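Local coordinates for hypothetical protein (Staphylococcus aureus subsp. aureus, PDB 1QYI) that is of unknown function but is probably a phosphohydrolase of the HAD superfamily, at residues I4-D9 with F232-A237. Sequence-based numbering, arbitrary orientation.
Sequences ILFDVD and FELGIA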
ATOM      1  N   ILE A   4      12.725  -5.660 -20.889  1.00 33.62           N
ATOM      2  CA  ILE A   4      12.888  -4.611 -19.903  1.00 31.64           C
ATOM      3  C   ILE A   4      11.738  -4.739 -18.916  1.00 29.22           C
ATOM      4  O   ILE A   4      10.593  -4.492 -19.258  1.00 29.05           O
ATOM      5  CB  ILE A   4      12.895  -3.225 -20.564  1.00 31.38           C
ATOM      6  CG1 ILE A   4      12.798  -2.148 -19.482  1.00 33.06           C
ATOM      7  CG2 ILE A   4      11.766  -3.142 -21.551  1.00 32.23           C
ATOM      8  CD1 ILE A   4      13.134  -0.761 -19.991  1.00 36.59           C
ATOM      9  N   LEU A   5      12.069  -5.138 -17.693  1.00 26.59           N
ATOM     10  CA  LEU A   5      11.073  -5.330 -16.666  1.00 24.62           C
ATOM     11  C   LEU A   5      10.901  -4.087 -15.805  1.00 25.09           C
ATOM     12  O   LEU A   5      11.869  -3.563 -15.233  1.00 22.60           O
ATOM     13  CB  LEU A   5      11.445  -6.534 -15.805  1.00 22.69           C
ATOM     14  CG  LEU A   5      11.940  -7.759 -16.578  1.00 20.66           C
ATOM     15  CD1 LEU A   5      12.250  -8.872 -15.601  1.00 19.69           C
ATOM     16  CD2 LEU A   5      10.900  -8.211 -17.600  1.00 18.79           C
ATOM     17  N   PHE A   6       9.648  -3.635 -15.716  1.00 25.00           N
ATOM     18  CA  PHE A   6       9.258  -2.444 -14.960  1.00 22.58           C
ATOM     19  C   PHE A   6       8.587  -2.738 -13.627  1.00 23.18           C
ATOM     20  O   PHE A   6       7.935  -3.768 -13.441  1.00 21.91           O
ATOM     21  CB  PHE A   6       8.282  -1.609 -15.789  1.00 23.99           C
ATOM     22  CG  PHE A   6       8.929  -0.824 -16.896  1.00 26.65           C
ATOM     23  CD1 PHE A   6       9.575   0.382 -16.617  1.00 25.82           C
ATOM     24  CD2 PHE A   6       8.874  -1.277 -18.217  1.00 25.61           C
ATOM     25  CE1 PHE A   6      10.151   1.130 -17.631  1.00 26.87           C
ATOM     26  CE2 PHE A   6       9.447  -0.540 -19.240  1.00 28.08           C
ATOM     27  CZ  PHE A   6      10.090   0.674 -18.948  1.00 30.21           C
ATOM     28  N   ASP A   7       8.754  -1.809 -12.695  1.00 23.83           N
ATOM     29  CA  ASP A   7       8.109  -1.899 -11.389  1.00 22.65           C
ATOM     30  C   ASP A   7       7.020  -0.838 -11.491  1.00 21.36           C
ATOM     31  O   ASP A   7       7.129   0.065 -12.317  1.00 20.97           O
ATOM     32  CB  ASP A   7       9.093  -1.562 -10.271  1.00 24.13           C
ATOM     33  CG  ASP A   7       8.445  -1.584  -8.900  1.00 26.02           C
ATOM     34  OD1 ASP A   7       7.485  -2.355  -8.694  1.00 27.01           O
ATOM     35  OD2 ASP A   7       8.902  -0.833  -8.016  1.00 28.50           O
ATOM     36  N   VAL A   8       5.974  -0.938 -10.678  1.00 20.37           N
ATOM     37  CA  VAL A   8       4.889   0.027 -10.769  1.00 19.74           C
ATOM     38  C   VAL A   8       5.034   1.217  -9.829  1.00 20.15           C
ATOM     39  O   VAL A   8       5.240   2.341 -10.291  1.00 19.18           O
ATOM     40  CB  VAL A   8       3.531  -0.650 -10.546  1.00 19.81           C
ATOM     41  CG1 VAL A   8       2.421   0.330 -10.847  1.00 14.55           C
ATOM     42  CG2 VAL A   8       3.408  -1.875 -11.456  1.00 16.73           C
ATOM     43  N   ASP A   9       4.933   0.992  -8.524  1.00 20.21           N
ATOM     44  CA  ASP A   9       5.077   2.108  -7.611  1.00 21.69           C
ATOM     45  C   ASP A   9       6.513   2.572  -7.616  1.00 21.31           C
ATOM     46  O   ASP A   9       7.439   1.757  -7.631  1.00 21.49           O
ATOM     47  CB  ASP A   9       4.656   1.749  -6.181  1.00 23.19           C
ATOM     48  CG  ASP A   9       3.154   1.534  -6.047  1.00 25.85           C
ATOM     49  OD1 ASP A   9       2.376   2.201  -6.769  1.00 24.54           O
ATOM     50  OD2 ASP A   9       2.754   0.704  -5.201  1.00 28.39           O
ATOM     51  N   PHE A 232      12.197  -4.079 -28.178  1.00 32.73           N
ATOM     52  CA  PHE A 232      12.123  -4.429 -26.762  1.00 33.11           C
ATOM     53  C   PHE A 232      10.805  -5.040 -26.331  1.00 32.22           C
ATOM     54  O   PHE A 232       9.737  -4.594 -26.741  1.00 32.88           O
ATOM     55  CB  PHE A 232      12.414  -3.207 -25.885  1.00 32.97           C
ATOM     56  CG  PHE A 232      13.871  -2.995 -25.619  1.00 32.65           C
ATOM     57  CD1 PHE A 232      14.601  -3.949 -24.914  1.00 30.93           C
ATOM     58  CD2 PHE A 232      14.524  -1.861 -26.103  1.00 32.34           C
ATOM     59  CE1 PHE A 232      15.961  -3.781 -24.695  1.00 30.35           C
ATOM     60  CE2 PHE A 232      15.887  -1.685 -25.890  1.00 31.81           C
ATOM     61  CZ  PHE A 232      16.607  -2.648 -25.184  1.00 30.75           C
ATOM     62  N   GLU A 233      10.900  -6.076 -25.508  1.00 32.66           N
ATOM     63  CA  GLU A 233       9.725  -6.746 -24.974  1.00 33.77           C
ATOM     64  C   GLU A 233       9.543  -6.173 -23.565  1.00 31.62           C
ATOM     65  O   GLU A 233      10.493  -6.137 -22.780  1.00 31.03           O
ATOM     66  CB  GLU A 233       9.966  -8.256 -24.902  1.00 37.86           C
ATOM     67  CG  GLU A 233       8.722  -9.102 -25.131  1.00 44.96           C
ATOM     68  CD  GLU A 233       8.217  -9.002 -26.562  1.00 48.71           C
ATOM     69  OE1 GLU A 233       8.981  -9.373 -27.489  1.00 49.13           O
ATOM     70  OE2 GLU A 233       7.058  -8.558 -26.758  1.00 49.67           O
ATOM     71  N   LEU A 234       8.336  -5.722 -23.243  1.00 27.96           N
ATOM     72  CA  LEU A 234       8.077  -5.135 -21.929  1.00 25.89           C
ATOM     73  C   LEU A 234       7.512  -6.117 -20.892  1.00 24.93           C
ATOM     74  O   LEU A 234       6.869  -7.104 -21.244  1.00 24.33           O
ATOM     75  CB  LEU A 234       7.135  -3.937 -22.083  1.00 25.31           C
ATOM     76  CG  LEU A 234       7.509  -2.920 -23.170  1.00 24.16           C
ATOM     77  CD1 LEU A 234       6.593  -1.711 -23.070  1.00 21.98           C
ATOM     78  CD2 LEU A 234       8.957  -2.492 -23.009  1.00 24.04           C
ATOM     79  N   GLY A 235       7.774  -5.837 -19.616  1.00 23.16           N
ATOM     80  CA  GLY A 235       7.295  -6.690 -18.539  1.00 22.43           C
ATOM     81  C   GLY A 235       7.042  -5.945 -17.234  1.00 23.13           C
ATOM     82  O   GLY A 235       7.621  -4.880 -17.006  1.00 23.49           O
ATOM     83  N   ILE A 236       6.176  -6.494 -16.377  1.00 21.96           N
ATOM     84  CA  ILE A 236       5.852  -5.872 -15.084  1.00 21.57           C
ATOM     85  C   ILE A 236       5.955  -6.805 -13.862  1.00 18.99           C
ATOM     86  O   ILE A 236       5.404  -7.904 -13.869  1.00 16.83           O
ATOM     87  CB  ILE A 236       4.405  -5.280 -15.074  1.00 23.27           C
ATOM     88  CG1 ILE A 236       4.296  -4.127 -16.066  1.00 25.16           C
ATOM     89  CG2 ILE A 236       4.073  -4.718 -13.693  1.00 22.14           C
ATOM     90  CD1 ILE A 236       5.163  -2.945 -15.707  1.00 25.75           C
ATOM     91  N   ALA A 237       6.657  -6.344 -12.829  1.00 19.28           N
ATOM     92  CA  ALA A 237       6.807  -7.063 -11.558  1.00 19.92           C
ATOM     93  C   ALA A 237       6.536  -6.048 -10.440  1.00 20.27           C
ATOM     94  O   ALA A 237       7.326  -5.124 -10.234  1.00 23.32           O
ATOM     95  CB  ALA A 237       8.226  -7.639 -11.411  1.00 17.86           C
TER
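F6 is held by the neighbouring strand through both its backbone polar atoms. Its N gives a nearly straight hydrogen bond to G235 O (2.7 Å, 175° at the hydrogen). Its O takes A237 N at 2.9 Å. I4 N bonds to E233 O, and G235 N bonds to I4 O at a more bent 136°. The side chains of I4, F6, L234 and I236 pack tightly on one face. I4 and L234 lie side by side, with I4 CG2 3.2 Å from L234 CD2. I236 CD1 reaches F6 CB at 3.4 Å; I236 CG1 stands beside the backbone N (chi1 -65°), and chi2 turns CD1 towards F6. L224 of helix 217-229 covers F6 and L234. Strand 3-6 lies in the middle of the parallel sheet of the Rossmann-like HAD core, with 233-237 next to it. D7-V8-D9, just after strand 3-6, matches the DxD signature of HAD enzymes. On the other face L5 CD2 lies 4.0 Å from G235 CA, where there is no side chain to meet it. D7 OD1 lies 3.2 Å from A237 O without a hydrogen bond; K284 NZ bonds to that carbonyl. The loose side is at E233, which is exposed and whose side-chain end leads away from strand 3-6.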